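PDB 4DMI: capsid Protein from Unidentified, which probably builds the shell of a phage particle as a capsid subunit, assembling with four further copies of itself into a pentamer. Local coordinates for residues Gln58-Phe69 with Val159-Ala167. Residues are numbered along the deposited sequence; the frame is centred on the assembly and turned at random.
Sequences QKAFTLINTIDF and VQGIARQIA
Arg164 reaches out of strand 159-167 to the end of helix 55-58 and the turn after it, where its NH1 donates to two backbone carbonyls, Gln58 O and Ala60 O, each 2.8 Å away. Both bonds are bent and leave the guanidinium plane somewhat. NE and NH2 grip Gln165 O side-on, nearly in that plane, while NH2 also reaches Ile174 O. Asn65 ND2 sits over one guanidinium face, toward its rim, with the amide plane turned 37° from it, and donates almost straight to Ala60 O; Ile166 CD1 covers the opposite face near the rim. Gln58, bent at chi2 (-93°), sends NE2 to an in-plane lone pair of Ile166 O at 3.0 Å, and to Ile174 O as well.

Two residues before Arg164, Ile162 CD1 sits over the centre of the Phe61 ring, 3.5 Å from the centroid, in a CH-pi contact, while Arg164 CG approaches the same ring obliquely. Strand 67-69 pairs antiparallel with 159-167: Ile67 and Ala163 exchange two backbone bonds, as do Phe69 and Gly161. With chi1 at 51°, the Phe69 ring folds back over Gly161, whose CA lies 3.9 Å from the ring centroid.

A buried cation shared among backbone carbonyls thus ties the turn after the helix to strand 159-167, which lies between strands 67-72 and 83-95, and these bonds probably disperse its charge without a carboxylate partner in either segment.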
ATOM      1  N   GLN B  58       6.295 -11.445   9.355  1.00  9.88           N
ATOM      2  CA  GLN B  58       5.387 -12.333  10.072  1.00 10.63           C
ATOM      3  C   GLN B  58       4.444 -13.064   9.117  1.00  9.14           C
ATOM      4  O   GLN B  58       4.049 -14.204   9.387  1.00 10.15           O
ATOM      5  CB  GLN B  58       4.577 -11.565  11.130  1.00 12.07           C
ATOM      6  CG  GLN B  58       3.660 -12.449  11.971  1.00 13.32           C
ATOM      7  CD  GLN B  58       2.244 -12.546  11.417  1.00 12.61           C
ATOM      8  OE1 GLN B  58       1.719 -11.576  10.856  1.00 11.88           O
ATOM      9  NE2 GLN B  58       1.617 -13.713  11.572  1.00 13.06           N
ATOM     10  N   LYS B  59       4.091 -12.408   8.014  1.00  8.62           N
ATOM     11  CA  LYS B  59       3.142 -12.964   7.048  1.00  8.57           C
ATOM     12  C   LYS B  59       3.783 -13.818   5.953  1.00  7.54           C
ATOM     13  O   LYS B  59       3.100 -14.237   5.012  1.00  8.42           O
ATOM     14  CB  LYS B  59       2.312 -11.838   6.418  1.00  8.99           C
ATOM     15  CG  LYS B  59       1.437 -11.133   7.448  1.00  9.76           C
ATOM     16  CD  LYS B  59       0.708  -9.933   6.864  1.00 10.69           C
ATOM     17  CE  LYS B  59      -0.398 -10.345   5.925  1.00 12.87           C
ATOM     18  NZ  LYS B  59      -1.246  -9.136   5.603  1.00 15.27           N
ATOM     19  N   ALA B  60       5.083 -14.083   6.074  1.00  7.87           N
ATOM     20  CA  ALA B  60       5.827 -14.796   5.031  1.00  7.83           C
ATOM     21  C   ALA B  60       5.308 -16.197   4.764  1.00  7.72           C
ATOM     22  O   ALA B  60       4.887 -16.895   5.685  1.00  8.89           O
ATOM     23  CB  ALA B  60       7.321 -14.857   5.365  1.00 11.27           C
ATOM     24  N   PHE B  61       5.365 -16.607   3.507  1.00  7.79           N
ATOM     25  CA  PHE B  61       5.053 -17.979   3.119  1.00  7.51           C
ATOM     26  C   PHE B  61       6.260 -18.891   3.296  1.00  8.38           C
ATOM     27  O   PHE B  61       7.398 -18.499   3.033  1.00  8.16           O
ATOM     28  CB  PHE B  61       4.605 -18.027   1.654  1.00  7.11           C
ATOM     29  CG  PHE B  61       3.252 -17.424   1.415  1.00  6.69           C
ATOM     30  CD1 PHE B  61       2.097 -18.148   1.676  1.00  8.01           C
ATOM     31  CD2 PHE B  61       3.135 -16.129   0.932  1.00  7.15           C
ATOM     32  CE1 PHE B  61       0.838 -17.587   1.459  1.00  8.15           C
ATOM     33  CE2 PHE B  61       1.880 -15.560   0.726  1.00  9.65           C
ATOM     34  CZ  PHE B  61       0.733 -16.297   0.982  1.00  9.47           C
ATOM     35  N   THR B  62       6.006 -20.129   3.713  1.00  8.28           N
ATOM     36  CA  THR B  62       7.064 -21.137   3.809  1.00  8.99           C
ATOM     37  C   THR B  62       6.592 -22.438   3.174  1.00 10.25           C
ATOM     38  O   THR B  62       5.393 -22.636   2.966  1.00 10.51           O
ATOM     39  CB  THR B  62       7.436 -21.447   5.282  1.00 11.01           C
ATOM     40  OG1 THR B  62       6.337 -22.102   5.939  1.00  9.38           O
ATOM     41  CG2 THR B  62       7.810 -20.179   6.048  1.00 11.71           C
ATOM     42  N   LEU B  63       7.529 -23.343   2.903  1.00  9.71           N
ATOM     43  CA  LEU B  63       7.178 -24.660   2.380  1.00 10.20           C
ATOM     44  C   LEU B  63       6.196 -25.367   3.324  1.00 12.82           C
ATOM     45  O   LEU B  63       5.240 -26.021   2.884  1.00 12.62           O
ATOM     46  CB  LEU B  63       8.443 -25.502   2.187  1.00 10.65           C
ATOM     47  CG  LEU B  63       8.264 -26.944   1.716  1.00 13.24           C
ATOM     48  CD1 LEU B  63       7.493 -27.057   0.420  1.00 12.18           C
ATOM     49  CD2 LEU B  63       9.630 -27.611   1.574  1.00 15.43           C
ATOM     50  N   ILE B  64       6.406 -25.197   4.624  1.00 10.91           N
ATOM     51  CA  ILE B  64       5.559 -25.862   5.605  1.00 10.27           C
ATOM     52  C   ILE B  64       4.184 -25.215   5.766  1.00 11.83           C
ATOM     53  O   ILE B  64       3.181 -25.926   5.904  1.00 11.76           O
ATOM     54  CB  ILE B  64       6.297 -26.025   6.955  1.00 13.04           C
ATOM     55  CG1 ILE B  64       7.262 -27.212   6.853  1.00 13.70           C
ATOM     56  CG2 ILE B  64       5.326 -26.225   8.109  1.00 11.12           C
ATOM     57  CD1 ILE B  64       8.254 -27.312   7.985  1.00 16.79           C
ATOM     58  N   ASN B  65       4.118 -23.884   5.739  1.00  9.37           N
ATOM     59  CA  ASN B  65       2.850 -23.197   6.032  1.00  9.03           C
ATOM     60  C   ASN B  65       1.930 -22.903   4.839  1.00  8.52           C
ATOM     61  O   ASN B  65       0.781 -22.505   5.019  1.00  8.31           O
ATOM     62  CB  ASN B  65       3.069 -21.935   6.907  1.00  8.97           C
ATOM     63  CG  ASN B  65       3.578 -20.706   6.122  1.00  8.53           C
ATOM     64  OD1 ASN B  65       3.478 -20.632   4.907  1.00  8.17           O
ATOM     65  ND2 ASN B  65       4.121 -19.737   6.854  1.00 10.90           N
ATOM     66  N   THR B  66       2.417 -23.123   3.627  1.00 10.88           N
ATOM     67  CA  THR B  66       1.681 -22.677   2.442  1.00  7.91           C
ATOM     68  C   THR B  66       0.599 -23.666   2.048  1.00  8.03           C
ATOM     69  O   THR B  66       0.851 -24.873   1.925  1.00  8.46           O
ATOM     70  CB  THR B  66       2.642 -22.505   1.261  1.00  8.75           C
ATOM     71  OG1 THR B  66       3.479 -21.370   1.505  1.00 10.09           O
ATOM     72  CG2 THR B  66       1.880 -22.269  -0.040  1.00  8.08           C
ATOM     73  N   ILE B  67      -0.616 -23.150   1.889  1.00  7.73           N
ATOM     74  CA  ILE B  67      -1.731 -23.926   1.376  1.00  7.84           C
ATOM     75  C   ILE B  67      -1.784 -23.631  -0.110  1.00  9.74           C
ATOM     76  O   ILE B  67      -2.367 -22.625  -0.533  1.00  9.16           O
ATOM     77  CB  ILE B  67      -3.052 -23.487   2.026  1.00  7.76           C
ATOM     78  CG1 ILE B  67      -2.964 -23.576   3.556  1.00  8.41           C
ATOM     79  CG2 ILE B  67      -4.187 -24.377   1.545  1.00 10.92           C
ATOM     80  CD1 ILE B  67      -4.088 -22.834   4.262  1.00  9.22           C
ATOM     81  N   ASP B  68      -1.149 -24.487  -0.905  1.00 10.36           N
ATOM     82  CA  ASP B  68      -1.106 -24.301  -2.349  1.00  9.73           C
ATOM     83  C   ASP B  68      -2.316 -24.948  -3.012  1.00 11.01           C
ATOM     84  O   ASP B  68      -2.744 -26.039  -2.621  1.00 13.93           O
ATOM     85  CB  ASP B  68       0.192 -24.873  -2.926  1.00  9.82           C
ATOM     86  CG  ASP B  68       0.387 -26.351  -2.607  1.00 12.06           C
ATOM     87  OD1 ASP B  68       0.291 -26.750  -1.429  1.00 15.25           O
ATOM     88  OD2 ASP B  68       0.647 -27.135  -3.548  1.00 16.69           O
ATOM     89  N   PHE B  69      -2.886 -24.279  -4.004  1.00  9.43           N
ATOM     90  CA  PHE B  69      -4.032 -24.841  -4.717  1.00  8.17           C
ATOM     91  C   PHE B  69      -3.970 -24.554  -6.221  1.00  7.71           C
ATOM     92  O   PHE B  69      -3.436 -23.532  -6.659  1.00  9.57           O
ATOM     93  CB  PHE B  69      -5.382 -24.403  -4.103  1.00  8.28           C
ATOM     94  CG  PHE B  69      -5.517 -22.914  -3.916  1.00  6.95           C
ATOM     95  CD1 PHE B  69      -5.054 -22.302  -2.754  1.00  7.83           C
ATOM     96  CD2 PHE B  69      -6.079 -22.126  -4.910  1.00  7.78           C
ATOM     97  CE1 PHE B  69      -5.157 -20.926  -2.580  1.00  8.78           C
ATOM     98  CE2 PHE B  69      -6.204 -20.744  -4.746  1.00  8.69           C
ATOM     99  CZ  PHE B  69      -5.733 -20.142  -3.586  1.00  8.91           C
ATOM    100  N   VAL B 159      -8.579 -22.120 -10.697  1.00  7.35           N
ATOM    101  CA  VAL B 159      -8.328 -21.211  -9.587  1.00  6.63           C
ATOM    102  C   VAL B 159      -6.984 -21.620  -9.019  1.00  7.20           C
ATOM    103  O   VAL B 159      -6.827 -22.758  -8.558  1.00  9.69           O
ATOM    104  CB  VAL B 159      -9.406 -21.326  -8.487  1.00  8.41           C
ATOM    105  CG1 VAL B 159      -9.099 -20.362  -7.332  1.00  7.25           C
ATOM    106  CG2 VAL B 159     -10.794 -21.054  -9.064  1.00 12.44           C
ATOM    107  N   GLN B 160      -6.008 -20.721  -9.066  1.00  6.74           N
ATOM    108  CA  GLN B 160      -4.639 -21.035  -8.637  1.00  7.51           C
ATOM    109  C   GLN B 160      -4.151 -20.033  -7.614  1.00  9.78           C
ATOM    110  O   GLN B 160      -4.435 -18.845  -7.713  1.00 10.67           O
ATOM    111  CB  GLN B 160      -3.687 -21.049  -9.839  1.00  7.69           C
ATOM    112  CG  GLN B 160      -4.045 -22.108 -10.864  1.00 11.90           C
ATOM    113  CD  GLN B 160      -3.154 -22.084 -12.085  1.00 13.52           C
ATOM    114  OE1 GLN B 160      -2.605 -21.041 -12.452  1.00 11.72           O
ATOM    115  NE2 GLN B 160      -3.010 -23.233 -12.727  1.00 15.06           N
ATOM    116  N   GLY B 161      -3.406 -20.496  -6.623  1.00  6.05           N
ATOM    117  CA  GLY B 161      -2.851 -19.561  -5.673  1.00  5.79           C
ATOM    118  C   GLY B 161      -2.279 -20.200  -4.438  1.00  7.89           C
ATOM    119  O   GLY B 161      -2.033 -21.413  -4.407  1.00  9.43           O
ATOM    120  N   ILE B 162      -2.055 -19.367  -3.427  1.00  7.23           N
ATOM    121  CA  ILE B 162      -1.527 -19.819  -2.151  1.00  6.13           C
ATOM    122  C   ILE B 162      -2.276 -19.131  -1.026  1.00  8.23           C
ATOM    123  O   ILE B 162      -2.814 -18.032  -1.192  1.00  6.75           O
ATOM    124  CB  ILE B 162      -0.005 -19.542  -2.034  1.00  6.19           C
ATOM    125  CG1 ILE B 162       0.310 -18.066  -2.287  1.00  5.84           C
ATOM    126  CG2 ILE B 162       0.779 -20.385  -3.028  1.00 11.32           C
ATOM    127  CD1 ILE B 162       1.796 -17.724  -2.175  1.00  8.01           C
ATOM    128  N   ALA B 163      -2.307 -19.777   0.127  1.00  7.59           N
ATOM    129  CA  ALA B 163      -2.873 -19.172   1.313  1.00  6.39           C
ATOM    130  C   ALA B 163      -2.081 -19.601   2.525  1.00  6.76           C
ATOM    131  O   ALA B 163      -1.338 -20.579   2.481  1.00  9.26           O
ATOM    132  CB  ALA B 163      -4.361 -19.567   1.486  1.00  6.50           C
ATOM    133  N   ARG B 164      -2.227 -18.864   3.613  1.00  6.83           N
ATOM    134  CA  ARG B 164      -1.724 -19.328   4.903  1.00  7.28           C
ATOM    135  C   ARG B 164      -2.495 -18.711   6.042  1.00  7.44           C
ATOM    136  O   ARG B 164      -3.132 -17.663   5.890  1.00  7.19           O
ATOM    137  CB  ARG B 164      -0.213 -19.070   5.074  1.00  7.38           C
ATOM    138  CG  ARG B 164       0.198 -17.597   5.117  1.00  8.38           C
ATOM    139  CD  ARG B 164       1.540 -17.442   5.867  1.00 10.28           C
ATOM    140  NE  ARG B 164       1.292 -17.492   7.308  1.00  7.95           N
ATOM    141  CZ  ARG B 164       2.070 -16.944   8.233  1.00  8.30           C
ATOM    142  NH1 ARG B 164       3.226 -16.357   7.885  1.00  8.29           N
ATOM    143  NH2 ARG B 164       1.702 -16.996   9.507  1.00  9.27           N
ATOM    144  N   GLN B 165      -2.440 -19.375   7.184  1.00  7.93           N
ATOM    145  CA  GLN B 165      -3.084 -18.847   8.375  1.00  8.21           C
ATOM    146  C   GLN B 165      -2.164 -17.790   8.979  1.00  8.28           C
ATOM    147  O   GLN B 165      -1.004 -18.080   9.316  1.00  9.37           O
ATOM    148  CB  GLN B 165      -3.391 -19.939   9.394  1.00  8.79           C
ATOM    149  CG  GLN B 165      -4.463 -19.464  10.385  1.00  9.08           C
ATOM    150  CD  GLN B 165      -4.792 -20.461  11.469  1.00 14.64           C
ATOM    151  OE1 GLN B 165      -4.435 -21.637  11.391  1.00 19.42           O
ATOM    152  NE2 GLN B 165      -5.473 -19.986  12.505  1.00 16.54           N
ATOM    153  N   ILE B 166      -2.694 -16.579   9.125  1.00  8.14           N
ATOM    154  CA  ILE B 166      -1.938 -15.437   9.633  1.00  8.67           C
ATOM    155  C   ILE B 166      -2.102 -15.281  11.147  1.00  8.87           C
ATOM    156  O   ILE B 166      -1.166 -14.882  11.850  1.00  9.21           O
ATOM    157  CB  ILE B 166      -2.368 -14.127   8.902  1.00  8.13           C
ATOM    158  CG1 ILE B 166      -2.105 -14.226   7.394  1.00  9.04           C
ATOM    159  CG2 ILE B 166      -1.672 -12.897   9.493  1.00  8.33           C
ATOM    160  CD1 ILE B 166      -0.619 -14.390   7.017  1.00  8.23           C
ATOM    161  N   ALA B 167      -3.290 -15.599  11.661  1.00  9.38           N
ATOM    162  CA  ALA B 167      -3.554 -15.440  13.086  1.00  9.72           C
ATOM    163  C   ALA B 167      -4.656 -16.384  13.526  1.00 10.02           C
ATOM    164  O   ALA B 167      -5.432 -16.855  12.696  1.00 10.08           O
ATOM    165  CB  ALA B 167      -3.952 -13.986  13.392  1.00 11.36           C
TER
HETATM  166  O   HOH W   1      -0.866 -21.888   7.159  1.00  9.33           O